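Local coordinates for N-acetylglucosamine 2-epimerase (Xylella fastidiosa, PDB 3GT5), which probably acts as a sugar isomerase or epimerase of the N-acylglucosamine 2-epimerase family, with its own substrate not established, at residues E72-V77 with L126-K131; S53-V58 with S82-V87. One frame throughout, in Å; residues are numbered along the deposited sequence.

In the fold
Both contacts use helix 71-88, which packs along helix 51-68 and also meets the end of helix 112-127. Along the chain the segments alternate: 53-58 (contact 2), 72-77 (contact 1), 82-87 (contact 2) and 126-131 (contact 1). Early in helix 71-88, contact 1 joins it to the turn that closes helix 112-127; near its far end, contact 2 joins it to the first part of helix 51-68. The centres lie about 13 Å apart on the same side of the chain's centre, and V77 CG2 packs 4.1 Å from V58 O. Together they join three successive helices, 51-68, 71-88 and 112-127, in the alpha-helical barrel known for this family.

Contact 1: residues E72-V77 with L126-K131; sequences EYLDAV and LKVGIK
V128 projects its isopropyl group onto L74 and V77, which line the side of helix 71-88 facing the end of helix 112-127. V128 CB already lies 3.8 Å from L74 CD1. One bond further out, V128 CG2 makes the closest approach of the contact, 3.6 Å from L74 CD1, and it also meets V77 CG1 at 3.9 Å. This methyl therefore sits against both partners at once. It occupies the position between the backbone N and the carbonyl carbon of V128.

The two partners arrive differently. L74 runs past V128 in the opposite direction, touching it with one branch: chi1 (-174°) sends CG away from the backbone N, and chi2 near 58° then brings CD1 to V128. V77 instead meets V128 tip to tip through CG1. V77 CG1 also lies 4.3 Å from I130 CD1, a looser contact from the residue after G129, where I130 also touches H78, L81 and W136. No hydrogen bond crosses between the segments; the contact rests on aliphatic carbon alone. Beyond it, K127 forms a salt bridge with E187 on helix 172-189.

The positive phi of G129 (101°) breaks the helical course. G129 N bonds to L126 O at 2.9 Å, while I130 N reaches back to the carbonyl just before L126. This is a Schellman motif, terminating helix 112-127 in an alpha-helical barrel, with V128 and I130, on either side of G129 in sequence, both pointing toward helix 71-88.

Contact 2: residues S53-V58 with S82-V87; sequences SSTRFV and SYVRDV
S54 and T55 meet Y83 and V84 in the antiparallel pair made by helices 51-68 and 71-88, consecutive helices in the helical barrel of this epimerase family. The axes of the two short segments run at 147° and come within 9.8 Å, and the CA atoms of S54 and V84 lie 6.7 Å apart.

S54 approaches the tyrosine at its edge. S54 OG lies near the ring plane, 3.6 Å from Y83 CD2 and at almost the same distance from CE2, so the oxygen faces ring C-H groups and not the pi cloud. With OG anti to the carbonyl carbon (chi1 -68°), the hydroxyl extends across the gap between the helices, where it is hydrogen-bonded to H88. On one face of the ring, V87 CB stands 3.9 Å above the Y83 ring plane, toward the rim; the phenol oxygen bonds to D103.

V84 fills the neighbouring part of the interface with CG2. V84 CG2 touches T55 CG2 at 4.0 Å, the two side chains crossing at about a right angle, and V84 CG2 packs more loosely over S54, 4.2 Å from S54 CB. T55 turns its hydroxyl back to L51 O and V52 O in its own helix, and its methyl is presented to V84.

No hydrogen bond links the two segments, yet H88 directly follows V87, so its bond to S54 gives the helix pair a polar link. Otherwise the buried surfaces meet through the methyls of T55 and V84, S54 CB, and the serine oxygen at the ring edge, whose slightly positive hydrogens probably suit it.

Contact 1: residues E72-V77 with L126-K131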
# COMPACT_ATOMS: atom_id res chain seq x y z
N GLU A 72 -14.06 -18.91 -7.20
CA GLU A 72 -14.39 -17.65 -7.81
C GLU A 72 -13.26 -16.62 -7.62
O GLU A 72 -13.03 -15.79 -8.50
CB GLU A 72 -15.74 -17.11 -7.30
CG GLU A 72 -16.97 -17.84 -7.87
CD GLU A 72 -18.30 -17.10 -7.65
OE1 GLU A 72 -19.37 -17.74 -7.84
OE2 GLU A 72 -18.29 -15.90 -7.29
N TYR A 73 -12.52 -16.73 -6.52
CA TYR A 73 -11.44 -15.76 -6.25
C TYR A 73 -10.23 -16.05 -7.11
O TYR A 73 -9.61 -15.11 -7.63
CB TYR A 73 -11.05 -15.77 -4.80
CG TYR A 73 -12.13 -15.29 -3.82
CD1 TYR A 73 -13.27 -14.63 -4.24
CD2 TYR A 73 -11.95 -15.46 -2.47
CE1 TYR A 73 -14.24 -14.19 -3.31
CE2 TYR A 73 -12.89 -15.01 -1.54
CZ TYR A 73 -14.03 -14.40 -1.97
OH TYR A 73 -14.94 -13.98 -1.02
N LEU A 74 -9.90 -17.33 -7.28
CA LEU A 74 -8.82 -17.72 -8.23
C LEU A 74 -9.15 -17.30 -9.66
O LEU A 74 -8.29 -16.78 -10.36
CB LEU A 74 -8.52 -19.23 -8.14
CG LEU A 74 -7.31 -19.80 -8.95
CD1 LEU A 74 -6.02 -19.12 -8.57
CD2 LEU A 74 -7.20 -21.29 -8.73
N ASP A 75 -10.39 -17.50 -10.11
CA ASP A 75 -10.83 -17.02 -11.42
C ASP A 75 -10.65 -15.51 -11.61
O ASP A 75 -10.27 -15.05 -12.72
CB ASP A 75 -12.30 -17.34 -11.65
CG ASP A 75 -12.56 -18.82 -11.79
OD1 ASP A 75 -11.60 -19.57 -12.05
OD2 ASP A 75 -13.75 -19.22 -11.69
N ALA A 76 -10.94 -14.76 -10.54
CA ALA A 76 -10.82 -13.30 -10.58
C ALA A 76 -9.36 -12.87 -10.64
O ALA A 76 -9.07 -11.86 -11.28
CB ALA A 76 -11.51 -12.64 -9.36
N VAL A 77 -8.45 -13.60 -9.99
CA VAL A 77 -6.98 -13.34 -10.12
C VAL A 77 -6.56 -13.42 -11.60
O VAL A 77 -5.88 -12.50 -12.13
CB VAL A 77 -6.12 -14.31 -9.25
CG1 VAL A 77 -4.60 -14.22 -9.58
CG2 VAL A 77 -6.34 -14.06 -7.76
N LEU A 126 2.01 -15.71 -8.90
CA LEU A 126 2.85 -16.89 -8.66
C LEU A 126 2.43 -17.62 -7.37
O LEU A 126 2.39 -18.86 -7.35
CB LEU A 126 4.34 -16.49 -8.64
CG LEU A 126 5.39 -17.59 -8.51
CD1 LEU A 126 5.21 -18.63 -9.65
CD2 LEU A 126 6.77 -17.00 -8.51
N LYS A 127 2.10 -16.87 -6.31
CA LYS A 127 1.66 -17.46 -5.06
C LYS A 127 0.45 -18.36 -5.23
O LYS A 127 0.32 -19.31 -4.46
CB LYS A 127 1.32 -16.39 -4.01
CG LYS A 127 2.54 -15.70 -3.37
CD LYS A 127 2.17 -14.68 -2.28
CE LYS A 127 3.45 -13.98 -1.71
NZ LYS A 127 3.13 -13.05 -0.61
N VAL A 128 -0.44 -18.04 -6.17
CA VAL A 128 -1.67 -18.83 -6.39
C VAL A 128 -1.46 -19.91 -7.44
O VAL A 128 -2.39 -20.61 -7.82
CB VAL A 128 -2.93 -17.98 -6.67
CG1 VAL A 128 -3.10 -16.92 -5.60
CG2 VAL A 128 -2.94 -17.40 -8.10
N GLY A 129 -0.23 -20.05 -7.89
CA GLY A 129 0.19 -21.19 -8.72
C GLY A 129 0.28 -20.88 -10.19
O GLY A 129 0.42 -21.80 -10.99
N ILE A 130 0.25 -19.60 -10.60
CA ILE A 130 0.42 -19.28 -12.03
C ILE A 130 1.93 -19.28 -12.34
O ILE A 130 2.65 -18.31 -12.04
CB ILE A 130 -0.24 -17.96 -12.43
CG1 ILE A 130 -1.75 -18.01 -12.17
CG2 ILE A 130 0.03 -17.63 -13.92
CD1 ILE A 130 -2.46 -16.67 -12.35
N LYS A 131 2.43 -20.38 -12.92
CA LYS A 131 3.88 -20.53 -12.97
C LYS A 131 4.54 -19.50 -13.90
O LYS A 131 5.66 -19.06 -13.63
CB LYS A 131 4.32 -21.95 -13.31
CG LYS A 131 4.27 -22.92 -12.09
CD LYS A 131 4.83 -24.29 -12.46
CE LYS A 131 4.38 -25.38 -11.51
NZ LYS A 131 5.05 -26.66 -11.87

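Contact 2: residues S53-V58 with S82-V87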
# COMPACT_ATOMS: atom_id res chain seq x y z
N SER A 53 -5.62 0.55 -9.10
CA SER A 53 -6.77 -0.35 -8.83
C SER A 53 -6.69 -1.71 -9.53
O SER A 53 -6.96 -2.79 -8.92
CB SER A 53 -8.11 0.34 -9.09
OG SER A 53 -8.40 1.22 -8.03
N SER A 54 -6.33 -1.70 -10.81
CA SER A 54 -6.21 -2.95 -11.59
C SER A 54 -5.27 -3.95 -10.89
O SER A 54 -5.56 -5.15 -10.80
CB SER A 54 -5.69 -2.70 -13.02
OG SER A 54 -6.64 -2.00 -13.81
N THR A 55 -4.15 -3.47 -10.40
CA THR A 55 -3.19 -4.32 -9.68
C THR A 55 -3.64 -4.68 -8.25
O THR A 55 -3.49 -5.83 -7.81
CB THR A 55 -1.81 -3.68 -9.70
OG1 THR A 55 -1.89 -2.34 -9.17
CG2 THR A 55 -1.23 -3.66 -11.12
N ARG A 56 -4.16 -3.70 -7.51
CA ARG A 56 -4.56 -3.95 -6.12
C ARG A 56 -5.69 -4.97 -6.05
O ARG A 56 -5.74 -5.77 -5.12
CB ARG A 56 -4.96 -2.65 -5.41
CG ARG A 56 -3.72 -1.86 -4.94
CD ARG A 56 -4.12 -0.56 -4.29
NE ARG A 56 -2.94 0.22 -3.89
CZ ARG A 56 -3.01 1.36 -3.21
NH1 ARG A 56 -4.18 1.81 -2.78
NH2 ARG A 56 -1.89 2.02 -2.89
N PHE A 57 -6.61 -4.95 -7.01
CA PHE A 57 -7.69 -5.97 -7.01
C PHE A 57 -7.14 -7.39 -7.24
O PHE A 57 -7.69 -8.34 -6.73
CB PHE A 57 -8.73 -5.70 -8.07
CG PHE A 57 -9.88 -4.84 -7.62
CD1 PHE A 57 -10.74 -5.27 -6.62
CD2 PHE A 57 -10.13 -3.63 -8.24
CE1 PHE A 57 -11.82 -4.47 -6.22
CE2 PHE A 57 -11.22 -2.82 -7.85
CZ PHE A 57 -12.05 -3.26 -6.84
N VAL A 58 -6.06 -7.54 -8.00
CA VAL A 58 -5.39 -8.85 -8.09
C VAL A 58 -4.88 -9.30 -6.72
O VAL A 58 -5.07 -10.44 -6.33
CB VAL A 58 -4.24 -8.80 -9.08
CG1 VAL A 58 -3.32 -10.06 -9.01
CG2 VAL A 58 -4.75 -8.62 -10.47
N SER A 82 -5.06 -10.76 -16.68
CA SER A 82 -5.24 -10.56 -18.11
C SER A 82 -5.40 -9.08 -18.46
O SER A 82 -4.84 -8.61 -19.43
CB SER A 82 -6.45 -11.33 -18.69
OG SER A 82 -6.25 -12.70 -18.44
N TYR A 83 -6.18 -8.37 -17.68
CA TYR A 83 -6.33 -6.95 -17.92
C TYR A 83 -4.99 -6.18 -17.81
O TYR A 83 -4.70 -5.33 -18.64
CB TYR A 83 -7.34 -6.37 -16.96
CG TYR A 83 -7.90 -5.04 -17.40
CD1 TYR A 83 -8.77 -4.95 -18.49
CD2 TYR A 83 -7.56 -3.88 -16.74
CE1 TYR A 83 -9.31 -3.73 -18.87
CE2 TYR A 83 -8.07 -2.66 -17.11
CZ TYR A 83 -8.96 -2.59 -18.19
OH TYR A 83 -9.46 -1.37 -18.56
N VAL A 84 -4.21 -6.50 -16.78
CA VAL A 84 -2.89 -5.86 -16.58
C VAL A 84 -2.00 -6.15 -17.78
O VAL A 84 -1.39 -5.23 -18.35
CB VAL A 84 -2.22 -6.30 -15.23
CG1 VAL A 84 -0.77 -5.75 -15.11
CG2 VAL A 84 -3.02 -5.81 -14.03
N ARG A 85 -1.98 -7.41 -18.24
CA ARG A 85 -1.06 -7.76 -19.32
C ARG A 85 -1.52 -7.43 -20.75
O ARG A 85 -0.68 -7.14 -21.60
CB ARG A 85 -0.63 -9.22 -19.20
CG ARG A 85 0.24 -9.44 -18.00
CD ARG A 85 1.04 -10.68 -18.01
NE ARG A 85 2.01 -10.80 -19.08
CZ ARG A 85 3.22 -10.24 -19.13
NH1 ARG A 85 3.64 -9.40 -18.18
NH2 ARG A 85 4.03 -10.49 -20.16
N ASP A 86 -2.84 -7.44 -20.99
CA ASP A 86 -3.40 -7.27 -22.33
C ASP A 86 -3.86 -5.87 -22.63
O ASP A 86 -3.90 -5.47 -23.82
CB ASP A 86 -4.55 -8.23 -22.52
CG ASP A 86 -4.12 -9.68 -22.40
OD1 ASP A 86 -2.88 -9.95 -22.41
OD2 ASP A 86 -5.00 -10.54 -22.29
N VAL A 87 -4.20 -5.10 -21.58
CA VAL A 87 -4.76 -3.77 -21.77
C VAL A 87 -3.84 -2.68 -21.24
O VAL A 87 -3.60 -1.72 -21.94
CB VAL A 87 -6.16 -3.66 -21.17
CG1 VAL A 87 -6.76 -2.29 -21.42
CG2 VAL A 87 -7.05 -4.78 -21.73